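Local coordinates for malonyl CoA-acyl carrier protein transacylase (PDB 3PTW) that probably transfers the malonyl group from malonyl-CoA to the thiol of acyl carrier protein, supplying fatty acid synthesis with its extender unit, at residues 4-9 against 98-103; 16-21 against 67-72; 23-28 against 296-301; 257-262 against 284-289; 291-296 against 302-307. All blocks are in the same frame, centred on the assembly; numbering follows the deposited sequence.

Contact 1: residues 4-9 against 98-103; sequences LGFLFA and LIHSGA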
# COMPACT_ATOMS: atom_id res chain seq x y z
N LEU A 4 17.84 6.69 -3.39
CA LEU A 4 16.79 6.14 -2.50
C LEU A 4 15.35 6.24 -2.99
O LEU A 4 14.90 7.32 -3.40
CB LEU A 4 16.85 6.77 -1.10
CG LEU A 4 18.17 7.15 -0.42
CD1 LEU A 4 17.85 7.65 0.98
CD2 LEU A 4 19.19 6.00 -0.37
N GLY A 5 14.63 5.13 -2.90
CA GLY A 5 13.17 5.10 -3.13
C GLY A 5 12.40 4.69 -1.88
O GLY A 5 12.79 3.75 -1.19
N PHE A 6 11.32 5.40 -1.56
CA PHE A 6 10.51 5.10 -0.36
C PHE A 6 9.33 4.18 -0.72
O PHE A 6 8.66 4.38 -1.74
CB PHE A 6 9.95 6.37 0.29
CG PHE A 6 10.96 7.19 1.07
CD1 PHE A 6 12.18 6.67 1.46
CD2 PHE A 6 10.64 8.49 1.45
CE1 PHE A 6 13.09 7.45 2.19
CE2 PHE A 6 11.54 9.27 2.19
CZ PHE A 6 12.76 8.75 2.56
N LEU A 7 9.08 3.19 0.13
CA LEU A 7 7.93 2.31 -0.03
C LEU A 7 7.11 2.41 1.24
O LEU A 7 7.65 2.28 2.35
CB LEU A 7 8.36 0.85 -0.27
CG LEU A 7 9.30 0.54 -1.43
CD1 LEU A 7 9.72 -0.91 -1.39
CD2 LEU A 7 8.72 0.89 -2.79
N PHE A 8 5.83 2.68 1.10
CA PHE A 8 5.00 2.85 2.29
C PHE A 8 4.10 1.66 2.51
O PHE A 8 3.39 1.23 1.58
CB PHE A 8 4.21 4.15 2.22
CG PHE A 8 5.09 5.37 2.16
CD1 PHE A 8 5.68 5.87 3.33
CD2 PHE A 8 5.36 5.99 0.94
CE1 PHE A 8 6.51 6.98 3.29
CE2 PHE A 8 6.20 7.10 0.88
CZ PHE A 8 6.78 7.60 2.06
N ALA A 9 4.13 1.14 3.74
CA ALA A 9 3.34 -0.03 4.16
C ALA A 9 1.85 0.16 3.97
O ALA A 9 1.35 1.30 4.00
CB ALA A 9 3.63 -0.36 5.59
N LEU A 98 1.66 10.11 -1.78
CA LEU A 98 1.10 11.39 -2.23
C LEU A 98 1.18 12.50 -1.18
O LEU A 98 1.37 13.65 -1.55
CB LEU A 98 -0.33 11.26 -2.75
CG LEU A 98 -0.56 10.46 -4.02
CD1 LEU A 98 -2.05 10.13 -4.19
CD2 LEU A 98 -0.01 11.18 -5.24
N ILE A 99 1.02 12.15 0.10
CA ILE A 99 1.24 13.08 1.20
C ILE A 99 2.71 13.47 1.27
O ILE A 99 3.03 14.65 1.41
CB ILE A 99 0.81 12.48 2.59
CG1 ILE A 99 -0.71 12.31 2.67
CG2 ILE A 99 1.36 13.35 3.76
CD1 ILE A 99 -1.20 11.35 3.79
N HIS A 100 3.61 12.50 1.15
CA HIS A 100 5.05 12.77 1.15
C HIS A 100 5.38 13.77 0.04
O HIS A 100 6.16 14.70 0.24
CB HIS A 100 5.84 11.45 1.05
CG HIS A 100 7.29 11.60 0.70
ND1 HIS A 100 8.15 12.40 1.41
CD2 HIS A 100 8.03 11.02 -0.27
CE1 HIS A 100 9.36 12.33 0.88
NE2 HIS A 100 9.31 11.48 -0.13
N SER A 101 4.71 13.61 -1.11
CA SER A 101 4.91 14.50 -2.25
C SER A 101 4.33 15.90 -2.06
O SER A 101 4.62 16.78 -2.84
CB SER A 101 4.31 13.90 -3.54
OG SER A 101 2.93 14.21 -3.68
N GLY A 102 3.49 16.10 -1.04
CA GLY A 102 2.83 17.39 -0.87
C GLY A 102 1.55 17.57 -1.68
O GLY A 102 0.91 18.61 -1.60
N ALA A 103 1.16 16.55 -2.45
CA ALA A 103 -0.06 16.63 -3.27
C ALA A 103 -1.31 16.65 -2.38
O ALA A 103 -2.33 17.26 -2.72
CB ALA A 103 -0.12 15.47 -4.23
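In the alpha/beta core of the acyltransferase fold, Phe6 and Phe8 of the interior strand 4-8 meet His100 of helix 93-100, the helix that follows a Gly-x-Ser-x-Gly sequence consistent with a nucleophile elbow. The main touch is between rings: Phe6 CD2 lies 3.6 Å from His100 NE2, and Phe6 CE2 lies 4.0 Å from His100 CE1. With centroids 5.3 Å apart and planes at 46°, the two rings meet obliquely. His100 reaches the strand because its CG is anti to the backbone N (chi1 165°), which swings the imidazole out from the helix. Its NE2 is also hydrogen-bonded to Ser84 O, so the ring's rotation is held by a polar partner as well as by packing. Phe8 meets the base of the same side chain, its CZ 4.1 Å from His100 CB. Just past the contact the helix closes in a Schellman motif at Gly102, whose N bonds to Ile99 O at 2.9 Å, while Ser101 OG donates to Leu98 O at 2.7 Å. Around the contact, Ser87 of strand 86-89 touches all three aromatic side chains, Leu74 of helix 59-79 packs on Phe6 and His100, and Ile273 of strand 269-273 lies against both phenylalanines.

Contact 2: residues 16-21 against 67-72; sequences VGMGKE and ITTNMA
Gly19 and Thr69 bring their backbones to 5.2 Å, CA to CA, where a type II turn from Gly17 to Lys20, closed by a bond of 3.2 Å from Lys20 N to Gly17 O, presses against helix 59-79. Gly19 is the third residue of that turn, with a positive phi of 82°, and is also the N-cap of helix 20-25. Having no side chain, it leaves room for Thr69, whose OG1 lies where a CB would be tight; Thr69 CG2 is 4.0 Å from Gly19 N. The turn belongs to the connection leading out of strand 4-8, which in related malonyl transferases carries a glutamine that helps form the oxyanion hole; here the connection is leaning on the long helix 59-79. Met18 supplies the other half of the contact. Its CG stands between the backbone N and the carbonyl carbon (chi1 71°), and the chain then runs on extended, crossing the threonine at about a right angle. Thr69 OG1 fits the open side of the thioether bend, 3.7 Å from Met18 CG and 3.8 Å from Met18 CE, but 4.2 Å from Met18 SD. These are van der Waals contacts: the hydroxyl's hydrogen bond goes to Ala65 O, one turn back in its own helix. Phe33 of helix 27-40 touches Thr69 as well, and Pro275 lies against Met18.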
# COMPACT_ATOMS: atom_id res chain seq x y z
N VAL A 16 -0.94 -4.33 16.78
CA VAL A 16 -1.05 -3.57 18.01
C VAL A 16 0.35 -3.19 18.49
O VAL A 16 1.23 -4.04 18.59
CB VAL A 16 -1.78 -4.39 19.11
CG1 VAL A 16 -1.98 -3.56 20.36
CG2 VAL A 16 -3.11 -4.90 18.58
N GLY A 17 0.54 -1.91 18.78
CA GLY A 17 1.82 -1.38 19.24
C GLY A 17 2.65 -0.75 18.12
O GLY A 17 3.68 -0.15 18.39
N MET A 18 2.22 -0.88 16.86
CA MET A 18 2.93 -0.19 15.78
C MET A 18 2.95 1.31 16.07
O MET A 18 2.03 1.85 16.69
CB MET A 18 2.32 -0.51 14.41
CG MET A 18 0.96 0.13 14.15
SD MET A 18 0.24 -0.40 12.59
CE MET A 18 -1.28 0.58 12.60
N GLY A 19 4.04 1.98 15.69
CA GLY A 19 4.18 3.41 15.93
C GLY A 19 4.66 3.83 17.30
O GLY A 19 5.20 4.93 17.47
N LYS A 20 4.47 2.96 18.29
CA LYS A 20 4.74 3.32 19.67
C LYS A 20 6.20 3.69 19.93
O LYS A 20 6.47 4.68 20.61
CB LYS A 20 4.28 2.20 20.62
CG LYS A 20 4.63 2.41 22.08
CD LYS A 20 3.55 3.19 22.79
CE LYS A 20 3.45 2.79 24.26
NZ LYS A 20 4.29 3.67 25.13
N GLU A 21 7.15 2.92 19.40
CA GLU A 21 8.57 3.20 19.67
C GLU A 21 9.00 4.55 19.10
O GLU A 21 9.77 5.28 19.74
CB GLU A 21 9.49 2.08 19.18
CG GLU A 21 9.40 0.81 20.03
CD GLU A 21 10.37 -0.27 19.61
OE1 GLU A 21 11.24 -0.04 18.73
OE2 GLU A 21 10.28 -1.37 20.17
N ILE A 67 -1.74 4.90 7.90
CA ILE A 67 -1.34 6.18 7.32
C ILE A 67 -0.64 7.08 8.34
O ILE A 67 0.37 7.71 8.02
CB ILE A 67 -2.56 6.89 6.67
CG1 ILE A 67 -3.01 6.14 5.40
CG2 ILE A 67 -2.24 8.36 6.37
CD1 ILE A 67 -1.94 5.98 4.33
N THR A 68 -1.18 7.11 9.56
CA THR A 68 -0.61 7.86 10.68
C THR A 68 0.74 7.30 11.09
O THR A 68 1.68 8.05 11.34
CB THR A 68 -1.54 7.81 11.95
OG1 THR A 68 -2.85 8.32 11.62
CG2 THR A 68 -0.95 8.64 13.08
N THR A 69 0.81 5.98 11.18
CA THR A 69 2.03 5.28 11.56
C THR A 69 3.14 5.53 10.53
O THR A 69 4.27 5.89 10.91
CB THR A 69 1.71 3.79 11.79
OG1 THR A 69 0.95 3.67 13.00
CG2 THR A 69 2.99 2.94 11.91
N ASN A 70 2.81 5.36 9.25
CA ASN A 70 3.72 5.67 8.13
C ASN A 70 4.28 7.11 8.20
O ASN A 70 5.46 7.33 7.95
CB ASN A 70 3.04 5.42 6.78
CG ASN A 70 2.78 3.93 6.50
OD1 ASN A 70 3.11 3.07 7.30
ND2 ASN A 70 2.17 3.62 5.35
N MET A 71 3.42 8.06 8.55
CA MET A 71 3.80 9.47 8.61
C MET A 71 4.71 9.76 9.81
O MET A 71 5.74 10.45 9.67
CB MET A 71 2.54 10.34 8.64
CG MET A 71 2.78 11.84 8.48
SD MET A 71 3.55 12.37 6.93
CE MET A 71 3.41 14.15 7.11
N ALA A 72 4.34 9.24 10.98
CA ALA A 72 5.14 9.37 12.19
C ALA A 72 6.58 8.88 12.00
O ALA A 72 7.50 9.51 12.46
CB ALA A 72 4.47 8.62 13.34

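Contact 3: residues 23-28 against 296-301; sequences FDNFEE and EDLKSL
Asp297 OD1, one residue before the Leu298 that meets Asn25 and Phe26, accepts two bonds from Ser300. The backbone N of Ser300 reaches it at 3.1 Å, nearly along its C-O axis, and Ser300 OG reaches it at 2.8 Å from 41° above the carboxylate plane. Ser300 OG in turn accepts from Glu296 N at 2.9 Å, an almost straight bond (177°), so the hydroxyl is fixed from two directions. This capped helix start presents two leucines to segment 23-28. Leu301 CD2 meets the Phe26 ring obliquely, the two side chains coming from opposite directions, 3.5 Å from Phe26 CZ; its CG lies anti to the backbone N (chi1 169°), which carries the methyl out to the ring. Leu298 CD1 approaches the neighbouring Phe26 CE2 at 4.1 Å. The other methyl, Leu298 CD2, packs 3.6 Å from Asn25 ND2, a nitrogen whose hydrogen bond goes to Glu21 O. Asn25 CB meanwhile rests over one face of the Phe26 ring, near its rim. The carboxylate of Glu21 also accepts from Leu298 N, tying the two parts together by a polar link. The arrangement is an Asp N-cap opening the C-terminal helix 298-315, docked by its first turn onto the junction between helices 20-25 and 27-40.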
# COMPACT_ATOMS: atom_id res chain seq x y z
N PHE A 23 6.78 6.98 18.57
CA PHE A 23 5.98 7.91 19.36
C PHE A 23 6.74 8.33 20.60
O PHE A 23 6.82 9.51 20.90
CB PHE A 23 4.63 7.28 19.75
CG PHE A 23 3.79 8.16 20.65
CD1 PHE A 23 2.86 9.05 20.12
CD2 PHE A 23 3.95 8.10 22.05
CE1 PHE A 23 2.09 9.87 20.95
CE2 PHE A 23 3.19 8.92 22.89
CZ PHE A 23 2.26 9.80 22.34
N ASP A 24 7.31 7.35 21.30
CA ASP A 24 8.02 7.58 22.56
C ASP A 24 9.41 8.18 22.40
O ASP A 24 9.96 8.74 23.35
CB ASP A 24 8.12 6.29 23.38
CG ASP A 24 6.77 5.78 23.83
OD1 ASP A 24 5.81 6.56 23.84
OD2 ASP A 24 6.67 4.58 24.17
N ASN A 25 10.00 8.06 21.22
CA ASN A 25 11.41 8.41 21.06
C ASN A 25 11.69 9.59 20.14
O ASN A 25 12.79 10.13 20.14
CB ASN A 25 12.21 7.18 20.60
CG ASN A 25 12.20 6.08 21.64
OD1 ASN A 25 12.94 6.14 22.61
ND2 ASN A 25 11.35 5.08 21.44
N PHE A 26 10.68 10.01 19.38
CA PHE A 26 10.82 11.16 18.51
C PHE A 26 9.66 12.12 18.68
O PHE A 26 8.50 11.73 18.52
CB PHE A 26 11.01 10.71 17.05
CG PHE A 26 12.13 9.74 16.87
CD1 PHE A 26 13.46 10.17 16.95
CD2 PHE A 26 11.88 8.38 16.70
CE1 PHE A 26 14.51 9.26 16.83
CE2 PHE A 26 12.92 7.46 16.57
CZ PHE A 26 14.24 7.90 16.63
N GLU A 27 9.97 13.38 19.01
CA GLU A 27 8.94 14.38 19.29
C GLU A 27 8.05 14.62 18.09
O GLU A 27 6.85 14.74 18.23
CB GLU A 27 9.55 15.71 19.76
CG GLU A 27 9.87 15.76 21.25
CD GLU A 27 8.62 15.83 22.12
OE1 GLU A 27 7.70 16.62 21.80
OE2 GLU A 27 8.57 15.10 23.14
N GLU A 28 8.68 14.67 16.91
CA GLU A 28 7.98 14.86 15.65
C GLU A 28 7.04 13.69 15.29
O GLU A 28 6.09 13.87 14.53
CB GLU A 28 8.98 15.13 14.51
CG GLU A 28 9.94 13.99 14.17
CD GLU A 28 11.25 14.04 14.96
OE1 GLU A 28 11.30 14.66 16.05
OE2 GLU A 28 12.25 13.43 14.50
N GLU A 296 10.37 0.29 10.89
CA GLU A 296 9.09 0.18 11.61
C GLU A 296 9.28 0.38 13.11
O GLU A 296 8.31 0.61 13.84
CB GLU A 296 8.40 -1.17 11.34
CG GLU A 296 9.07 -2.43 11.95
CD GLU A 296 8.34 -3.74 11.61
OE1 GLU A 296 7.11 -3.84 11.86
OE2 GLU A 296 8.99 -4.67 11.09
N ASP A 297 10.52 0.29 13.59
CA ASP A 297 10.81 0.40 15.02
C ASP A 297 12.24 0.84 15.23
O ASP A 297 12.93 1.19 14.27
CB ASP A 297 10.48 -0.90 15.78
CG ASP A 297 11.08 -2.15 15.14
OD1 ASP A 297 12.11 -2.06 14.43
OD2 ASP A 297 10.51 -3.25 15.34
N LEU A 298 12.69 0.84 16.48
CA LEU A 298 14.07 1.22 16.80
C LEU A 298 15.13 0.32 16.17
O LEU A 298 16.11 0.82 15.62
CB LEU A 298 14.26 1.30 18.31
CG LEU A 298 14.20 2.69 18.97
CD1 LEU A 298 13.31 3.68 18.22
CD2 LEU A 298 13.79 2.56 20.44
N LYS A 299 14.95 -1.00 16.26
CA LYS A 299 15.93 -1.93 15.72
C LYS A 299 16.11 -1.78 14.20
O LYS A 299 17.23 -1.68 13.69
CB LYS A 299 15.59 -3.37 16.12
CG LYS A 299 16.70 -4.39 15.84
CD LYS A 299 16.25 -5.85 16.06
CE LYS A 299 15.10 -6.25 15.14
NZ LYS A 299 15.03 -7.73 14.90
N SER A 300 15.00 -1.72 13.47
CA SER A 300 15.06 -1.57 12.02
C SER A 300 15.57 -0.19 11.63
O SER A 300 16.31 -0.06 10.66
CB SER A 300 13.68 -1.86 11.39
OG SER A 300 12.71 -0.98 11.94
N LEU A 301 15.21 0.84 12.40
CA LEU A 301 15.73 2.19 12.19
C LEU A 301 17.25 2.22 12.21
O LEU A 301 17.90 2.78 11.31
CB LEU A 301 15.20 3.19 13.23
CG LEU A 301 15.86 4.58 13.27
CD1 LEU A 301 15.55 5.42 12.01
CD2 LEU A 301 15.45 5.34 14.50

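Contact 4: residues 257-262 against 284-289; sequences NDIEKM and KKINKN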
# COMPACT_ATOMS: atom_id res chain seq x y z
N ASN A 257 5.23 -3.55 -11.58
CA ASN A 257 5.59 -2.56 -12.60
C ASN A 257 6.12 -1.27 -11.96
O ASN A 257 7.09 -0.66 -12.45
CB ASN A 257 4.40 -2.24 -13.51
CG ASN A 257 3.72 -3.50 -14.07
OD1 ASN A 257 3.09 -4.27 -13.34
ND2 ASN A 257 3.85 -3.69 -15.37
N ASP A 258 5.48 -0.87 -10.85
CA ASP A 258 5.90 0.31 -10.08
C ASP A 258 7.36 0.18 -9.66
O ASP A 258 8.15 1.09 -9.90
CB ASP A 258 5.02 0.50 -8.83
CG ASP A 258 3.66 1.07 -9.15
OD1 ASP A 258 3.51 1.75 -10.19
OD2 ASP A 258 2.72 0.85 -8.34
N ILE A 259 7.71 -0.96 -9.07
CA ILE A 259 9.08 -1.21 -8.61
C ILE A 259 10.05 -1.17 -9.79
O ILE A 259 11.09 -0.51 -9.72
CB ILE A 259 9.19 -2.56 -7.85
CG1 ILE A 259 8.30 -2.56 -6.61
CG2 ILE A 259 10.67 -2.89 -7.52
CD1 ILE A 259 8.58 -1.39 -5.60
N GLU A 260 9.68 -1.85 -10.87
CA GLU A 260 10.46 -1.93 -12.10
C GLU A 260 10.79 -0.52 -12.61
O GLU A 260 11.94 -0.22 -12.94
CB GLU A 260 9.68 -2.76 -13.15
CG GLU A 260 10.45 -3.89 -13.82
CD GLU A 260 9.73 -5.27 -13.76
OE1 GLU A 260 10.38 -6.24 -13.31
OE2 GLU A 260 8.54 -5.38 -14.15
N LYS A 261 9.78 0.35 -12.65
CA LYS A 261 9.95 1.73 -13.08
C LYS A 261 10.83 2.53 -12.13
O LYS A 261 11.65 3.35 -12.56
CB LYS A 261 8.60 2.42 -13.28
CG LYS A 261 7.88 2.00 -14.55
CD LYS A 261 8.50 2.65 -15.78
CE LYS A 261 8.06 1.93 -17.05
NZ LYS A 261 8.98 0.80 -17.39
N MET A 262 10.68 2.27 -10.83
CA MET A 262 11.52 2.93 -9.83
C MET A 262 12.99 2.60 -10.12
O MET A 262 13.83 3.48 -10.11
CB MET A 262 11.12 2.52 -8.41
CG MET A 262 9.82 3.17 -7.94
SD MET A 262 9.30 2.76 -6.26
CE MET A 262 10.36 3.86 -5.31
N LYS A 284 12.83 -7.74 -3.11
CA LYS A 284 13.95 -8.68 -3.16
C LYS A 284 13.75 -9.80 -4.18
O LYS A 284 14.72 -10.29 -4.75
CB LYS A 284 14.25 -9.27 -1.78
CG LYS A 284 14.86 -8.29 -0.80
CD LYS A 284 14.93 -8.87 0.60
CE LYS A 284 16.31 -9.37 0.96
NZ LYS A 284 16.37 -9.73 2.42
N LYS A 285 12.49 -10.17 -4.41
CA LYS A 285 12.11 -11.16 -5.44
C LYS A 285 12.03 -10.58 -6.85
O LYS A 285 12.18 -11.32 -7.83
CB LYS A 285 10.77 -11.80 -5.08
CG LYS A 285 10.87 -12.84 -3.98
CD LYS A 285 9.53 -13.15 -3.33
CE LYS A 285 9.79 -13.53 -1.87
NZ LYS A 285 8.67 -14.27 -1.29
N ILE A 286 11.76 -9.28 -6.95
CA ILE A 286 11.77 -8.59 -8.24
C ILE A 286 13.23 -8.43 -8.72
O ILE A 286 13.58 -8.75 -9.86
CB ILE A 286 10.99 -7.23 -8.19
CG1 ILE A 286 9.48 -7.48 -8.05
CG2 ILE A 286 11.28 -6.35 -9.40
CD1 ILE A 286 8.74 -6.41 -7.28
N ASN A 287 14.08 -7.96 -7.82
CA ASN A 287 15.47 -7.67 -8.15
C ASN A 287 16.34 -7.98 -6.94
O ASN A 287 16.18 -7.37 -5.88
CB ASN A 287 15.61 -6.21 -8.61
CG ASN A 287 17.02 -5.87 -9.08
OD1 ASN A 287 17.98 -5.91 -8.31
ND2 ASN A 287 17.13 -5.49 -10.34
N LYS A 288 17.25 -8.93 -7.12
CA LYS A 288 18.06 -9.45 -6.02
C LYS A 288 19.28 -8.58 -5.71
O LYS A 288 19.99 -8.83 -4.73
CB LYS A 288 18.49 -10.88 -6.34
CG LYS A 288 18.51 -11.84 -5.16
CD LYS A 288 18.78 -13.29 -5.61
CE LYS A 288 17.59 -13.87 -6.40
NZ LYS A 288 17.99 -15.06 -7.21
N ASN A 289 19.53 -7.57 -6.54
CA ASN A 289 20.77 -6.79 -6.48
C ASN A 289 20.67 -5.48 -5.71
O ASN A 289 21.62 -5.07 -5.06
CB ASN A 289 21.31 -6.52 -7.88
CG ASN A 289 21.63 -7.78 -8.62
OD1 ASN A 289 21.20 -7.98 -9.76
ND2 ASN A 289 22.39 -8.67 -7.98
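Ile286 and Ile259 form the close-packed part of this contact, and Glu260 its solvent side. Ile286 CD1 sits against the branch point of its partner, 3.9 Å from both Ile259 CB and Ile259 CG1. A second methyl pair, Ile286 CG2 and Ile259 CG2, is separated by 4.0 Å. In Ile286 chi1, measured to CG1, is -71°, which leaves CG2 anti to the backbone N; Ile259 has the same arrangement, and these methyls turn toward each other between the helices. On the sheet side, Ile259 touches Leu7 of strand 4-8, while Pro163 touches Ile286. The outer side is looser. There the exposed Glu260, its chain bent at chi2 (128°), brings OE1 to 4.0 Å from Ile286 CG2, an oxygen against a methyl with no polar partner across the contact. Beyond Ile286 the helix gives way to an Asx turn, in which Asn287 OD1 accepts from Asn289 N at 2.9 Å; Val290 N is bonded to the same oxygen. Topologically, helix 278-286 is the crossover helix of a beta-alpha-beta unit joining the adjacent parallel strands 269-273 and 291-295, and the isoleucine pair sets it beside helix 255-264, the helix leading into that unit, side by side in one helical layer of the alpha/beta fold.

Contact 5: residues 291-296 against 302-307; sequences TVLNVE and EKTLSK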
# COMPACT_ATOMS: atom_id res chain seq x y z
N THR A 291 19.69 -2.69 -2.89
CA THR A 291 19.66 -2.70 -1.44
C THR A 291 18.23 -2.47 -0.96
O THR A 291 17.52 -1.57 -1.43
CB THR A 291 20.61 -1.65 -0.86
OG1 THR A 291 21.93 -1.85 -1.40
CG2 THR A 291 20.65 -1.75 0.64
N VAL A 292 17.81 -3.29 -0.01
CA VAL A 292 16.47 -3.22 0.50
C VAL A 292 16.55 -3.08 2.01
O VAL A 292 17.22 -3.87 2.67
CB VAL A 292 15.66 -4.48 0.10
CG1 VAL A 292 14.35 -4.53 0.86
CG2 VAL A 292 15.39 -4.50 -1.39
N LEU A 293 15.90 -2.04 2.54
CA LEU A 293 15.88 -1.76 3.97
C LEU A 293 14.46 -1.44 4.41
O LEU A 293 13.57 -1.26 3.58
CB LEU A 293 16.83 -0.60 4.31
CG LEU A 293 18.28 -0.71 3.85
CD1 LEU A 293 18.98 0.65 3.95
CD2 LEU A 293 19.06 -1.78 4.63
N ASN A 294 14.25 -1.39 5.73
CA ASN A 294 12.94 -1.06 6.27
C ASN A 294 13.05 -0.36 7.62
O ASN A 294 14.02 -0.57 8.36
CB ASN A 294 12.03 -2.30 6.38
CG ASN A 294 12.36 -3.16 7.60
OD1 ASN A 294 13.25 -4.00 7.55
ND2 ASN A 294 11.65 -2.94 8.72
N VAL A 295 12.08 0.51 7.91
CA VAL A 295 11.95 1.11 9.24
C VAL A 295 10.52 0.97 9.75
O VAL A 295 9.59 1.45 9.12
CB VAL A 295 12.38 2.62 9.29
CG1 VAL A 295 12.56 3.06 10.73
CG2 VAL A 295 13.67 2.89 8.49
N GLU A 296 10.37 0.29 10.89
CA GLU A 296 9.09 0.18 11.61
C GLU A 296 9.28 0.38 13.11
O GLU A 296 8.31 0.61 13.84
CB GLU A 296 8.40 -1.17 11.34
CG GLU A 296 9.07 -2.43 11.95
CD GLU A 296 8.34 -3.74 11.61
OE1 GLU A 296 7.11 -3.84 11.86
OE2 GLU A 296 8.99 -4.67 11.09
N GLU A 302 17.80 1.61 13.27
CA GLU A 302 19.23 1.61 13.53
C GLU A 302 19.98 0.80 12.49
O GLU A 302 21.04 1.22 12.04
CB GLU A 302 19.52 1.11 14.95
CG GLU A 302 18.96 2.00 16.06
CD GLU A 302 19.60 3.39 16.12
OE1 GLU A 302 19.89 3.98 15.05
OE2 GLU A 302 19.80 3.90 17.24
N LYS A 303 19.41 -0.35 12.12
CA LYS A 303 19.93 -1.15 11.01
C LYS A 303 19.95 -0.30 9.74
O LYS A 303 20.97 -0.23 9.05
CB LYS A 303 19.07 -2.42 10.83
CG LYS A 303 19.38 -3.27 9.61
CD LYS A 303 18.86 -4.71 9.80
CE LYS A 303 18.91 -5.50 8.49
NZ LYS A 303 19.10 -6.98 8.69
N THR A 304 18.84 0.38 9.45
CA THR A 304 18.73 1.22 8.25
C THR A 304 19.72 2.38 8.26
O THR A 304 20.48 2.57 7.30
CB THR A 304 17.27 1.68 8.04
OG1 THR A 304 16.47 0.55 7.73
CG2 THR A 304 17.15 2.67 6.91
N LEU A 305 19.75 3.15 9.35
CA LEU A 305 20.69 4.26 9.48
C LEU A 305 22.14 3.79 9.37
O LEU A 305 22.98 4.47 8.77
CB LEU A 305 20.49 5.03 10.79
CG LEU A 305 19.18 5.79 11.05
CD1 LEU A 305 19.23 6.47 12.41
CD2 LEU A 305 18.84 6.79 9.94
N SER A 306 22.42 2.63 9.97
CA SER A 306 23.76 2.04 9.91
C SER A 306 24.19 1.74 8.46
O SER A 306 25.32 2.05 8.06
CB SER A 306 23.84 0.78 10.77
OG SER A 306 25.17 0.52 11.14
N LYS A 307 23.28 1.14 7.69
CA LYS A 307 23.53 0.90 6.27
C LYS A 307 23.71 2.21 5.48
O LYS A 307 24.61 2.33 4.66
CB LYS A 307 22.41 0.04 5.65
CG LYS A 307 22.61 -0.28 4.16
CD LYS A 307 23.96 -0.96 3.89
CE LYS A 307 24.00 -1.53 2.50
NZ LYS A 307 25.33 -2.13 2.18
O HOH W 1 24.51 -2.64 -0.41
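Leu293 and Lys307 account for much of the apolar contact. Both leucine methyls rest on the aliphatic start of the lysine, CD1 at 3.8 Å and CD2 at 3.9 Å from Lys307 CG, the two side chains crossing at about a right angle. Farther out, Thr291 CG2 touches Lys307 CE at 3.8 Å, so the length of the lysine follows the strand from one residue to the next but one. A bend at chi2 (56°) lays it down in this way. Toward the other end of the strand, Val295 CG2 packs 3.8 Å from Thr304 CB. The backbone frame for these contacts is a beta-alpha unit: strand 291-295, an edge strand of the mixed sheet, is followed by helix 298-315, which runs back across its face. The segment axes approach to 7.6 Å, with 138° between their N-to-C directions. Thr304 and Leu293 both reach Ile271 of the adjacent strand, whereas Val292 turns to helix 278-286. Polar contacts are fewer. Thr304 OG1 lies 2.8 Å from Asn294 O, but Ser300 O in the preceding helical turn is within reach of the same proton, so the choice of acceptor is unsettled. A water joins the far end of the contact: it accepts from Lys307 NZ at 2.8 Å and is hydrogen-bonded to Thr291 OG1 at 2.9 Å.

How the contacts relate
From the N terminus, strand 4-8 opens the loop that contact 1 closes at helix 93-100, and contact 2 lies wholly within it, linked through Asn70 ND2 to Ala9 O. Contact 3 starts inside both loops but ends near the C terminus, so it crosses contacts 1 and 2; Glu21, bonded to Leu298 N, joins contacts 2 and 3. Contact 4 falls within contact 3's long span and packs on the sheet face that carries Leu7, through Ile259 and Met262. Contact 5 closes a short strand-to-helix loop, crosses contact 3 and shares Glu296 with it. Together they tie the sheet's central and outer strands to helices on both faces and bring an N-terminal part of the chain against the C-terminal helix 298-315.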